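Local atomic coordinates of insecticidal Delta-Endotoxin Cry8Ea1 (PDB entry 3EB7), a protein that kills insect larvae, notably those of Holotrichia parallela, probably by inserting its helical domain into gut-cell membranes to form pores, as in related three-domain Cry toxins. Residues Val215-Thr220 against Leu238-Tyr243; Ser31-Leu36 against Gln83-Ala88. All blocks are in the same frame, centred on the assembly; numbering follows the deposited sequence.

In the fold
The two contacts illustrate two ways in which a multidomain toxin is held together: a charged bridge between domains and an apolar seam within one. Contact 1 (215-220 with 238-243) has its centre about 2 Å from the centre of the chain and ties the last long helix of the N-terminal bundle to the segment that enters the next domain. Contact 2 (31-36 with 83-88) sits out in the bundle, its centre about 26 Å from that of contact 1, although the nearest atoms of the two are about 8 Å apart and do not touch. Helix 133-153 relates them: V215 and I218 pack on it from one contact, Y33 and Y85 from the other.

Contact 1. Residues Val215-Thr220 against Leu238-Tyr243; sequences VLDIMT and LTREVY
D217 and R240 form a salt bridge in which the arginine offers its side, NE and NH2, to both oxygens of the carboxylate. R240 NE donates to D217 OD1 at 2.9 Å, and R240 NH2 to D217 OD2 at 2.7 Å. Each oxygen is met on its syn side and the two planes lie only 25° apart, so the pairing is nearly flat and fixes the rotation of both groups. The arginine chain reaches toward the helix from CB onward, bent at chi2 (-72°). NH2 also donates to H414, and V242 CG1 lies 3.8 Å above one guanidinium face, offset toward its rim.

Van der Waals contact flanks the bridge. L238 CD1 rests 3.6 Å from the carboxylate carbon D217 CG, while its other branch, CD2, makes the apolar touch, 3.7 Å from T220 CG2. The threonine methyl is available because OG1 turns back to the helix, donating to L216 O, which also accepts from T220 N.

The pairing joins the C-terminal part of helix 198-220 to the chain leading into strand 241-243, which pairs with strand 427-434. This placement is consistent with the interface between the helical bundle and the following beta domain of three-domain Cry toxins.

Contact 2. Residues Ser31-Leu36 against Gln83-Ala88; sequences SLYSTL and QLYLTA
An apolar helix-helix contact, built round a T-shaped tyrosine pair, joins helix 26-40 to helix 65-93 within the N-terminal helical domain. The two segments run nearly antiparallel, at 157°, and their axes come within 10.4 Å of each other. Y33 and L86 lie closest in backbone register, and no hydrogen bond crosses between the segments, so side-chain packing carries the contact.

The aromatic pair lies toward the bundle interior. Y85 presents its edge to one face of Y33, with the ring planes at 83° and the centroids 5.6 Å apart. The touching atom is Y85 CE2, which stands over the rim of the Y33 ring, 3.9 Å from Y33 CZ, rather than over its middle. With CG anti to the backbone N (chi1 177°), Y85 extends toward helix 133-153, where both phenol oxygens hydrogen-bond to D149 OD2. One carboxylate oxygen thus serves two tyrosines from different helices, tethering their polar ends while L146 of the same helix packs against both side chains.

L86 fills the approach on the more exposed side. Its two methyls straddle neighbouring positions of the facing helix: CD1 lies 4.0 Å from Y33 CB, and CD2 lies 4.1 Å from S34 CA. The serine therefore meets the leucine mainly through its backbone carbon. V30 and I37, which also touch L86, extend this apolar seam along helix 26-40.

The shared D149 is a feature of this particular contact. Side-chain packing between near-antiparallel neighbours, by contrast, is characteristic of an alpha-helical bundle, here the one that forms the N-terminal domain of Cry delta-endotoxins.

Contact 1. Residues Val215-Thr220 against Leu238-Tyr243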
ATOM      1  N   VAL A 215       3.242   6.651   4.416  1.00 18.81           N
ATOM      2  CA  VAL A 215       2.191   7.522   4.876  1.00 18.08           C
ATOM      3  C   VAL A 215       0.872   6.865   4.544  1.00 17.76           C
ATOM      4  O   VAL A 215       0.160   6.476   5.436  1.00 17.77           O
ATOM      5  CB  VAL A 215       2.276   8.983   4.286  1.00 17.80           C
ATOM      6  CG1 VAL A 215       1.001   9.810   4.707  1.00 18.36           C
ATOM      7  CG2 VAL A 215       3.488   9.701   4.788  1.00 16.62           C
ATOM      8  N   LEU A 216       0.569   6.735   3.259  1.00 18.35           N
ATOM      9  CA  LEU A 216      -0.687   6.149   2.806  1.00 18.94           C
ATOM     10  C   LEU A 216      -0.986   4.755   3.324  1.00 19.33           C
ATOM     11  O   LEU A 216      -2.105   4.504   3.765  1.00 18.67           O
ATOM     12  CB  LEU A 216      -0.801   6.188   1.270  1.00 18.72           C
ATOM     13  CG  LEU A 216      -0.765   7.582   0.631  1.00 17.70           C
ATOM     14  CD1 LEU A 216      -1.071   7.370  -0.797  1.00 14.03           C
ATOM     15  CD2 LEU A 216      -1.767   8.629   1.305  1.00 14.97           C
ATOM     16  N   ASP A 217      -0.009   3.850   3.261  1.00 20.54           N
ATOM     17  CA  ASP A 217      -0.227   2.436   3.672  1.00 21.80           C
ATOM     18  C   ASP A 217      -0.613   2.310   5.144  1.00 22.02           C
ATOM     19  O   ASP A 217      -1.516   1.537   5.476  1.00 22.31           O
ATOM     20  CB  ASP A 217       0.996   1.529   3.355  1.00 22.40           C
ATOM     21  CG  ASP A 217       1.144   1.217   1.823  1.00 26.33           C
ATOM     22  OD1 ASP A 217       0.195   1.602   1.041  1.00 28.07           O
ATOM     23  OD2 ASP A 217       2.189   0.604   1.405  1.00 23.66           O
ATOM     24  N   ILE A 218       0.039   3.054   6.044  1.00 21.68           N
ATOM     25  CA  ILE A 218      -0.365   2.938   7.461  1.00 21.75           C
ATOM     26  C   ILE A 218      -1.726   3.629   7.740  1.00 21.34           C
ATOM     27  O   ILE A 218      -2.533   3.155   8.518  1.00 21.25           O
ATOM     28  CB  ILE A 218       0.737   3.406   8.492  1.00 21.87           C
ATOM     29  CG1 ILE A 218       0.404   2.882   9.892  1.00 21.33           C
ATOM     30  CG2 ILE A 218       0.884   4.931   8.515  1.00 19.78           C
ATOM     31  CD1 ILE A 218       0.260   1.371   9.963  1.00 22.78           C
ATOM     32  N   MET A 219      -1.957   4.749   7.080  1.00 21.55           N
ATOM     33  CA  MET A 219      -3.199   5.485   7.207  1.00 21.12           C
ATOM     34  C   MET A 219      -4.385   4.609   6.767  1.00 20.69           C
ATOM     35  O   MET A 219      -5.438   4.633   7.387  1.00 20.71           O
ATOM     36  CB  MET A 219      -3.070   6.801   6.412  1.00 21.03           C
ATOM     37  CG  MET A 219      -4.331   7.653   6.343  1.00 22.69           C
ATOM     38  SD  MET A 219      -5.322   7.258   4.872  1.00 28.25           S
ATOM     39  CE  MET A 219      -4.124   7.200   3.569  1.00 27.88           C
ATOM     40  N   THR A 220      -4.196   3.812   5.712  1.00 21.13           N
ATOM     41  CA  THR A 220      -5.232   2.902   5.194  1.00 20.81           C
ATOM     42  C   THR A 220      -5.762   1.979   6.307  1.00 20.95           C
ATOM     43  O   THR A 220      -6.937   1.587   6.293  1.00 20.55           O
ATOM     44  CB  THR A 220      -4.702   2.050   3.975  1.00 20.77           C
ATOM     45  OG1 THR A 220      -4.212   2.920   2.968  1.00 21.82           O
ATOM     46  CG2 THR A 220      -5.798   1.203   3.349  1.00 21.60           C
ATOM     47  N   LEU A 238      -3.830  -4.427   0.749  1.00 22.42           N
ATOM     48  CA  LEU A 238      -3.441  -3.193   0.029  1.00 20.92           C
ATOM     49  C   LEU A 238      -3.247  -3.553  -1.418  1.00 19.94           C
ATOM     50  O   LEU A 238      -2.319  -4.284  -1.735  1.00 19.24           O
ATOM     51  CB  LEU A 238      -2.145  -2.600   0.603  1.00 21.54           C
ATOM     52  CG  LEU A 238      -2.125  -2.293   2.099  1.00 21.98           C
ATOM     53  CD1 LEU A 238      -0.760  -1.765   2.533  1.00 24.54           C
ATOM     54  CD2 LEU A 238      -3.179  -1.276   2.426  1.00 24.04           C
ATOM     55  N   THR A 239      -4.104  -3.016  -2.301  1.00 20.01           N
ATOM     56  CA  THR A 239      -4.119  -3.432  -3.703  1.00 19.67           C
ATOM     57  C   THR A 239      -3.429  -2.499  -4.659  1.00 19.43           C
ATOM     58  O   THR A 239      -3.221  -2.856  -5.812  1.00 18.98           O
ATOM     59  CB  THR A 239      -5.548  -3.719  -4.248  1.00 20.63           C
ATOM     60  OG1 THR A 239      -6.346  -2.521  -4.195  1.00 20.54           O
ATOM     61  CG2 THR A 239      -6.216  -4.941  -3.513  1.00 17.53           C
ATOM     62  N   ARG A 240      -3.080  -1.300  -4.191  1.00 19.51           N
ATOM     63  CA  ARG A 240      -2.319  -0.339  -5.018  1.00 18.64           C
ATOM     64  C   ARG A 240      -1.016  -0.931  -5.541  1.00 19.17           C
ATOM     65  O   ARG A 240      -0.354  -1.728  -4.855  1.00 18.29           O
ATOM     66  CB  ARG A 240      -2.021   0.941  -4.229  1.00 17.55           C
ATOM     67  CG  ARG A 240      -0.740   0.908  -3.354  1.00 18.01           C
ATOM     68  CD  ARG A 240      -0.822   0.031  -2.106  1.00 17.26           C
ATOM     69  NE  ARG A 240       0.448  -0.035  -1.351  1.00 15.10           N
ATOM     70  CZ  ARG A 240       1.497  -0.798  -1.684  1.00 18.02           C
ATOM     71  NH1 ARG A 240       1.458  -1.569  -2.784  1.00 16.84           N
ATOM     72  NH2 ARG A 240       2.600  -0.792  -0.922  1.00 14.49           N
ATOM     73  N   GLU A 241      -0.656  -0.524  -6.757  1.00 20.05           N
ATOM     74  CA  GLU A 241       0.648  -0.805  -7.352  1.00 21.35           C
ATOM     75  C   GLU A 241       1.585   0.345  -7.014  1.00 20.83           C
ATOM     76  O   GLU A 241       1.169   1.509  -7.111  1.00 20.14           O
ATOM     77  CB  GLU A 241       0.521  -0.774  -8.866  1.00 21.87           C
ATOM     78  CG  GLU A 241       0.381  -2.100  -9.545  1.00 27.50           C
ATOM     79  CD  GLU A 241       0.267  -1.907 -11.062  1.00 33.45           C
ATOM     80  OE1 GLU A 241      -0.335  -0.870 -11.491  1.00 34.56           O
ATOM     81  OE2 GLU A 241       0.812  -2.761 -11.809  1.00 34.14           O
ATOM     82  N   VAL A 242       2.840   0.021  -6.688  1.00 20.07           N
ATOM     83  CA  VAL A 242       3.926   1.009  -6.566  1.00 20.26           C
ATOM     84  C   VAL A 242       4.946   0.732  -7.670  1.00 19.92           C
ATOM     85  O   VAL A 242       5.074  -0.395  -8.150  1.00 18.92           O
ATOM     86  CB  VAL A 242       4.632   0.998  -5.164  1.00 20.99           C
ATOM     87  CG1 VAL A 242       3.662   1.474  -4.033  1.00 22.58           C
ATOM     88  CG2 VAL A 242       5.216  -0.382  -4.829  1.00 20.40           C
ATOM     89  N   TYR A 243       5.645   1.775  -8.102  1.00 19.55           N
ATOM     90  CA  TYR A 243       6.621   1.633  -9.151  1.00 19.72           C
ATOM     91  C   TYR A 243       8.010   1.961  -8.632  1.00 19.69           C
ATOM     92  O   TYR A 243       8.199   3.014  -8.000  1.00 18.60           O
ATOM     93  CB  TYR A 243       6.266   2.548 -10.304  1.00 20.46           C
ATOM     94  CG  TYR A 243       4.962   2.202 -10.986  1.00 21.08           C
ATOM     95  CD1 TYR A 243       3.712   2.508 -10.393  1.00 21.65           C
ATOM     96  CD2 TYR A 243       4.964   1.600 -12.229  1.00 19.68           C
ATOM     97  CE1 TYR A 243       2.487   2.198 -11.062  1.00 20.62           C
ATOM     98  CE2 TYR A 243       3.742   1.292 -12.896  1.00 22.43           C
ATOM     99  CZ  TYR A 243       2.539   1.597 -12.314  1.00 20.78           C
ATOM    100  OH  TYR A 243       1.400   1.295 -13.001  1.00 22.83           O
TER

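Contact 2. Residues Ser31-Leu36 against Gln83-Ala88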
ATOM      1  N   SER A  31       2.739  -7.660  23.150  1.00 29.96           N
ATOM      2  CA  SER A  31       3.709  -8.094  22.181  1.00 30.41           C
ATOM      3  C   SER A  31       3.907  -7.096  21.009  1.00 30.45           C
ATOM      4  O   SER A  31       5.033  -6.872  20.541  1.00 30.79           O
ATOM      5  CB  SER A  31       3.257  -9.477  21.668  1.00 30.77           C
ATOM      6  OG  SER A  31       3.853  -9.793  20.410  1.00 32.13           O
ATOM      7  N   LEU A  32       2.799  -6.534  20.530  1.00 29.95           N
ATOM      8  CA  LEU A  32       2.774  -5.522  19.489  1.00 29.43           C
ATOM      9  C   LEU A  32       3.486  -4.233  19.924  1.00 28.59           C
ATOM     10  O   LEU A  32       4.339  -3.739  19.208  1.00 29.12           O
ATOM     11  CB  LEU A  32       1.310  -5.229  19.111  1.00 29.55           C
ATOM     12  CG  LEU A  32       0.980  -4.053  18.191  1.00 30.33           C
ATOM     13  CD1 LEU A  32       1.761  -4.143  16.848  1.00 29.87           C
ATOM     14  CD2 LEU A  32      -0.527  -4.030  17.942  1.00 30.17           C
ATOM     15  N   TYR A  33       3.111  -3.686  21.074  1.00 28.08           N
ATOM     16  CA  TYR A  33       3.768  -2.506  21.673  1.00 28.06           C
ATOM     17  C   TYR A  33       5.254  -2.719  21.896  1.00 28.17           C
ATOM     18  O   TYR A  33       6.068  -1.812  21.688  1.00 27.48           O
ATOM     19  CB  TYR A  33       3.122  -2.118  23.014  1.00 28.30           C
ATOM     20  CG  TYR A  33       1.946  -1.201  22.859  1.00 29.64           C
ATOM     21  CD1 TYR A  33       0.656  -1.591  23.239  1.00 30.20           C
ATOM     22  CD2 TYR A  33       2.111   0.048  22.298  1.00 31.92           C
ATOM     23  CE1 TYR A  33      -0.443  -0.745  23.068  1.00 29.80           C
ATOM     24  CE2 TYR A  33       1.031   0.903  22.126  1.00 33.93           C
ATOM     25  CZ  TYR A  33      -0.242   0.500  22.508  1.00 31.42           C
ATOM     26  OH  TYR A  33      -1.265   1.397  22.320  1.00 31.19           O
ATOM     27  N   SER A  34       5.601  -3.924  22.333  1.00 28.62           N
ATOM     28  CA  SER A  34       7.001  -4.298  22.462  1.00 30.09           C
ATOM     29  C   SER A  34       7.799  -4.143  21.131  1.00 29.40           C
ATOM     30  O   SER A  34       8.885  -3.547  21.091  1.00 29.24           O
ATOM     31  CB  SER A  34       7.100  -5.722  22.979  1.00 30.30           C
ATOM     32  OG  SER A  34       8.466  -5.973  23.188  1.00 34.62           O
ATOM     33  N   THR A  35       7.233  -4.673  20.056  1.00 29.01           N
ATOM     34  CA  THR A  35       7.782  -4.525  18.715  1.00 29.34           C
ATOM     35  C   THR A  35       7.781  -3.064  18.272  1.00 29.29           C
ATOM     36  O   THR A  35       8.814  -2.582  17.839  1.00 29.94           O
ATOM     37  CB  THR A  35       7.049  -5.453  17.716  1.00 29.06           C
ATOM     38  OG1 THR A  35       7.287  -6.804  18.106  1.00 30.17           O
ATOM     39  CG2 THR A  35       7.530  -5.269  16.315  1.00 29.07           C
ATOM     40  N   LEU A  36       6.654  -2.363  18.408  1.00 29.04           N
ATOM     41  CA  LEU A  36       6.550  -0.951  17.983  1.00 29.42           C
ATOM     42  C   LEU A  36       7.561  -0.049  18.670  1.00 29.09           C
ATOM     43  O   LEU A  36       8.235   0.748  18.013  1.00 28.74           O
ATOM     44  CB  LEU A  36       5.160  -0.405  18.252  1.00 29.36           C
ATOM     45  CG  LEU A  36       4.014  -0.413  17.215  1.00 31.85           C
ATOM     46  CD1 LEU A  36       4.160  -1.432  16.041  1.00 30.61           C
ATOM     47  CD2 LEU A  36       2.697  -0.615  17.983  1.00 28.85           C
ATOM     48  N   GLN A  83       7.698   3.522  27.247  1.00 29.53           N
ATOM     49  CA  GLN A  83       8.345   2.422  28.006  1.00 31.73           C
ATOM     50  C   GLN A  83       7.605   2.154  29.316  1.00 31.55           C
ATOM     51  O   GLN A  83       7.332   1.012  29.653  1.00 32.48           O
ATOM     52  CB  GLN A  83       9.816   2.708  28.310  1.00 32.00           C
ATOM     53  CG  GLN A  83      10.538   3.364  27.155  1.00 36.01           C
ATOM     54  CD  GLN A  83      11.727   2.570  26.679  1.00 41.37           C
ATOM     55  OE1 GLN A  83      11.579   1.460  26.123  1.00 42.91           O
ATOM     56  NE2 GLN A  83      12.929   3.135  26.872  1.00 41.93           N
ATOM     57  N   LEU A  84       7.269   3.229  30.014  1.00 31.25           N
ATOM     58  CA  LEU A  84       6.547   3.184  31.268  1.00 31.15           C
ATOM     59  C   LEU A  84       5.120   2.638  31.103  1.00 31.37           C
ATOM     60  O   LEU A  84       4.630   1.914  31.964  1.00 30.58           O
ATOM     61  CB  LEU A  84       6.521   4.573  31.908  1.00 30.34           C
ATOM     62  CG  LEU A  84       7.866   5.267  32.114  1.00 28.86           C
ATOM     63  CD1 LEU A  84       7.644   6.707  32.509  1.00 26.99           C
ATOM     64  CD2 LEU A  84       8.722   4.556  33.167  1.00 31.83           C
ATOM     65  N   TYR A  85       4.457   3.008  30.011  1.00 31.87           N
ATOM     66  CA  TYR A  85       3.150   2.447  29.677  1.00 31.77           C
ATOM     67  C   TYR A  85       3.276   0.958  29.347  1.00 32.08           C
ATOM     68  O   TYR A  85       2.479   0.155  29.816  1.00 31.33           O
ATOM     69  CB  TYR A  85       2.524   3.202  28.518  1.00 31.77           C
ATOM     70  CG  TYR A  85       1.209   2.651  28.043  1.00 31.98           C
ATOM     71  CD1 TYR A  85       0.116   2.508  28.924  1.00 31.68           C
ATOM     72  CD2 TYR A  85       1.024   2.309  26.695  1.00 31.56           C
ATOM     73  CE1 TYR A  85      -1.102   2.011  28.468  1.00 31.46           C
ATOM     74  CE2 TYR A  85      -0.204   1.799  26.231  1.00 30.63           C
ATOM     75  CZ  TYR A  85      -1.255   1.671  27.115  1.00 31.86           C
ATOM     76  OH  TYR A  85      -2.461   1.184  26.660  1.00 32.83           O
ATOM     77  N   LEU A  86       4.278   0.581  28.557  1.00 32.21           N
ATOM     78  CA  LEU A  86       4.518  -0.860  28.339  1.00 33.36           C
ATOM     79  C   LEU A  86       4.785  -1.624  29.645  1.00 34.14           C
ATOM     80  O   LEU A  86       4.240  -2.715  29.850  1.00 35.32           O
ATOM     81  CB  LEU A  86       5.662  -1.100  27.352  1.00 32.65           C
ATOM     82  CG  LEU A  86       6.022  -2.555  27.065  1.00 32.60           C
ATOM     83  CD1 LEU A  86       4.852  -3.266  26.386  1.00 29.60           C
ATOM     84  CD2 LEU A  86       7.312  -2.629  26.239  1.00 33.22           C
ATOM     85  N   THR A  87       5.615  -1.068  30.526  1.00 34.39           N
ATOM     86  CA  THR A  87       5.917  -1.739  31.788  1.00 34.90           C
ATOM     87  C   THR A  87       4.663  -1.837  32.682  1.00 35.09           C
ATOM     88  O   THR A  87       4.457  -2.857  33.333  1.00 35.31           O
ATOM     89  CB  THR A  87       7.111  -1.084  32.524  1.00 35.33           C
ATOM     90  OG1 THR A  87       8.288  -1.251  31.730  1.00 35.42           O
ATOM     91  CG2 THR A  87       7.357  -1.722  33.919  1.00 35.11           C
ATOM     92  N   ALA A  88       3.833  -0.793  32.675  1.00 34.72           N
ATOM     93  CA  ALA A  88       2.551  -0.785  33.380  1.00 35.57           C
ATOM     94  C   ALA A  88       1.520  -1.796  32.811  1.00 36.62           C
ATOM     95  O   ALA A  88       0.751  -2.395  33.579  1.00 36.61           O
ATOM     96  CB  ALA A  88       1.968   0.635  33.455  1.00 34.24           C
TER